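Local coordinates for protein mannan endo-1,4-beta-mannosidase (Bacillus subtilis, PDB 3CBW) that hydrolyses internal beta-1,4-mannosidic linkages in mannan, galactomannan and glucomannan as a secreted endo-mannanase taking part in glucomannan degradation, at residues F285-S288 against L289-N292. The protein carries 3 engineered substitutions. Sequence-based numbering, arbitrary orientation.
Sequences FDYS and LFIN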
ATOM      1  N   PHE A 285      18.576   3.288 -13.838  1.00 22.17           N
ATOM      2  CA  PHE A 285      17.523   3.885 -13.012  1.00 19.95           C
ATOM      3  C   PHE A 285      18.086   4.942 -12.079  1.00 19.02           C
ATOM      4  O   PHE A 285      19.122   4.733 -11.463  1.00 19.82           O
ATOM      5  CB  PHE A 285      16.776   2.825 -12.202  1.00 18.98           C
ATOM      6  CG  PHE A 285      15.506   3.332 -11.576  1.00 17.39           C
ATOM      7  CD1 PHE A 285      14.308   3.317 -12.294  1.00 16.58           C
ATOM      8  CD2 PHE A 285      15.504   3.819 -10.278  1.00 16.15           C
ATOM      9  CE1 PHE A 285      13.127   3.772 -11.719  1.00 15.44           C
ATOM     10  CE2 PHE A 285      14.333   4.297  -9.700  1.00 15.41           C
ATOM     11  CZ  PHE A 285      13.135   4.266 -10.420  1.00 15.99           C
ATOM     12  N   ASP A 286      17.397   6.074 -11.969  1.00 17.18           N
ATOM     13  CA  ASP A 286      17.873   7.177 -11.149  1.00 15.72           C
ATOM     14  C   ASP A 286      16.731   7.773 -10.327  1.00 14.58           C
ATOM     15  O   ASP A 286      15.826   8.423 -10.876  1.00 14.63           O
ATOM     16  CB  ASP A 286      18.519   8.247 -12.046  1.00 15.98           C
ATOM     17  CG  ASP A 286      19.295   9.299 -11.263  1.00 16.23           C
ATOM     18  OD1 ASP A 286      18.979   9.556 -10.078  1.00 15.33           O
ATOM     19  OD2 ASP A 286      20.230   9.896 -11.851  1.00 18.18           O
ATOM     20  N   TYR A 287      16.783   7.571  -9.012  1.00 13.90           N
ATOM     21  CA  TYR A 287      15.731   8.071  -8.131  1.00 13.40           C
ATOM     22  C   TYR A 287      15.671   9.599  -8.087  1.00 12.90           C
ATOM     23  O   TYR A 287      14.634  10.160  -7.743  1.00 13.00           O
ATOM     24  CB  TYR A 287      15.841   7.475  -6.719  1.00 13.16           C
ATOM     25  CG  TYR A 287      15.128   6.141  -6.565  1.00 12.66           C
ATOM     26  CD1 TYR A 287      13.734   6.086  -6.479  1.00 13.90           C
ATOM     27  CD2 TYR A 287      15.837   4.934  -6.506  1.00 12.97           C
ATOM     28  CE1 TYR A 287      13.056   4.873  -6.335  1.00 14.61           C
ATOM     29  CE2 TYR A 287      15.164   3.708  -6.356  1.00 13.02           C
ATOM     30  CZ  TYR A 287      13.776   3.694  -6.283  1.00 13.41           C
ATOM     31  OH  TYR A 287      13.092   2.505  -6.153  1.00 13.05           O
ATOM     32  N   SER A 288      16.765  10.277  -8.445  1.00 13.09           N
ATOM     33  CA  SER A 288      16.738  11.745  -8.503  1.00 13.44           C
ATOM     34  C   SER A 288      15.806  12.242  -9.605  1.00 12.45           C
ATOM     35  O   SER A 288      15.172  13.289  -9.461  1.00 12.64           O
ATOM     36  CB  SER A 288      18.144  12.346  -8.661  1.00 14.57           C
ATOM     37  OG  SER A 288      18.666  12.130  -9.955  1.00 16.22           O
ATOM     38  N   LEU A 289      15.704  11.469 -10.684  1.00 11.80           N
ATOM     39  CA  LEU A 289      14.782  11.790 -11.767  1.00 11.71           C
ATOM     40  C   LEU A 289      13.334  11.548 -11.366  1.00 11.32           C
ATOM     41  O   LEU A 289      12.432  12.229 -11.840  1.00 11.27           O
ATOM     42  CB  LEU A 289      15.135  11.013 -13.040  1.00 12.13           C
ATOM     43  CG  LEU A 289      16.512  11.361 -13.626  1.00 13.07           C
ATOM     44  CD1 LEU A 289      16.890  10.373 -14.713  1.00 15.32           C
ATOM     45  CD2 LEU A 289      16.548  12.813 -14.138  1.00 16.85           C
ATOM     46  N   PHE A 290      13.116  10.563 -10.502  1.00 10.09           N
ATOM     47  CA  PHE A 290      11.761  10.275 -10.005  1.00  9.82           C
ATOM     48  C   PHE A 290      11.215  11.431  -9.157  1.00 10.39           C
ATOM     49  O   PHE A 290      10.082  11.873  -9.357  1.00 10.27           O
ATOM     50  CB  PHE A 290      11.767   8.960  -9.222  1.00  9.72           C
ATOM     51  CG  PHE A 290      10.466   8.645  -8.535  1.00  8.84           C
ATOM     52  CD1 PHE A 290       9.293   8.457  -9.273  1.00 10.07           C
ATOM     53  CD2 PHE A 290      10.419   8.491  -7.152  1.00  9.00           C
ATOM     54  CE1 PHE A 290       8.087   8.145  -8.635  1.00 11.12           C
ATOM     55  CE2 PHE A 290       9.224   8.185  -6.512  1.00  9.82           C
ATOM     56  CZ  PHE A 290       8.062   8.005  -7.255  1.00 11.05           C
ATOM     57  N   ILE A 291      12.026  11.944  -8.236  1.00 10.44           N
ATOM     58  CA  ILE A 291      11.572  13.098  -7.459  1.00 10.95           C
ATOM     59  C   ILE A 291      11.396  14.340  -8.340  1.00 10.77           C
ATOM     60  O   ILE A 291      10.474  15.124  -8.122  1.00 10.96           O
ATOM     61  CB  ILE A 291      12.425  13.380  -6.175  1.00 11.72           C
ATOM     62  CG1 ILE A 291      11.718  14.381  -5.252  1.00 12.95           C
ATOM     63  CG2 ILE A 291      13.832  13.842  -6.520  1.00 12.49           C
ATOM     64  CD1 ILE A 291      10.413  13.900  -4.663  1.00 14.56           C
ATOM     65  N   ASN A 292      12.253  14.513  -9.344  1.00 10.48           N
ATOM     66  CA  ASN A 292      12.066  15.612 -10.269  1.00 10.72           C
ATOM     67  C   ASN A 292      10.758  15.476 -11.047  1.00 10.52           C
ATOM     68  O   ASN A 292      10.041  16.451 -11.236  1.00 10.60           O
ATOM     69  CB  ASN A 292      13.237  15.729 -11.233  1.00 11.98           C
ATOM     70  CG  ASN A 292      13.087  16.915 -12.155  1.00 12.76           C
ATOM     71  OD1 ASN A 292      12.670  16.780 -13.303  1.00 13.46           O
ATOM     72  ND2 ASN A 292      13.363  18.103 -11.628  1.00 14.72           N
TER
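Asp286 and Leu289 meet in a local helix-start contact, at the N-cap and first turn of helix 287-297. The two side chains cross at about a right angle, Asp286 CB lying 3.8 Å from Leu289 CD1. The Asp286 carboxylate, its CG anti to the backbone nitrogen (chi1 -168°), reaches forward to the first turn, where Asp286 OD1 accepts the capping bond from Ser288 N at 2.8 Å, on the anti side. Ser288 OG gives Asp286 OD1 a second bond, at 2.6 Å, from above the carboxylate plane, and both donors arrive from the same face of that plane. An alanine here would probably leave Ser288 N and Ser288 OG without their shared acceptor and the first turn uncapped. The backbone of the same residue also takes part: Asp286 O receives weak bonds from Leu289 N and Phe290 N, and the next i to i+4 bonds, Ile291 N to Tyr287 O (3.2 Å, N-H...O 165°) and Asn292 N to Ser288 O, are better formed. Helix 287-297 is the helix of a beta-alpha-beta unit in the TIM barrel of family 26 glycosidases, between strands 271-278 and 301-306. On the buried side Tyr287 and Phe290 lie alongside each other, Phe290 CD2 approaching the tyrosine ring edge at Tyr287 CD1 (4.2 Å). Phe285 CE2 sits 3.3 Å above the Tyr287 ring centre, while Tyr287 OH is hydrogen-bonded to Trp311 O. Phe290 packs edge-to-face with Phe273 of strand 271-278.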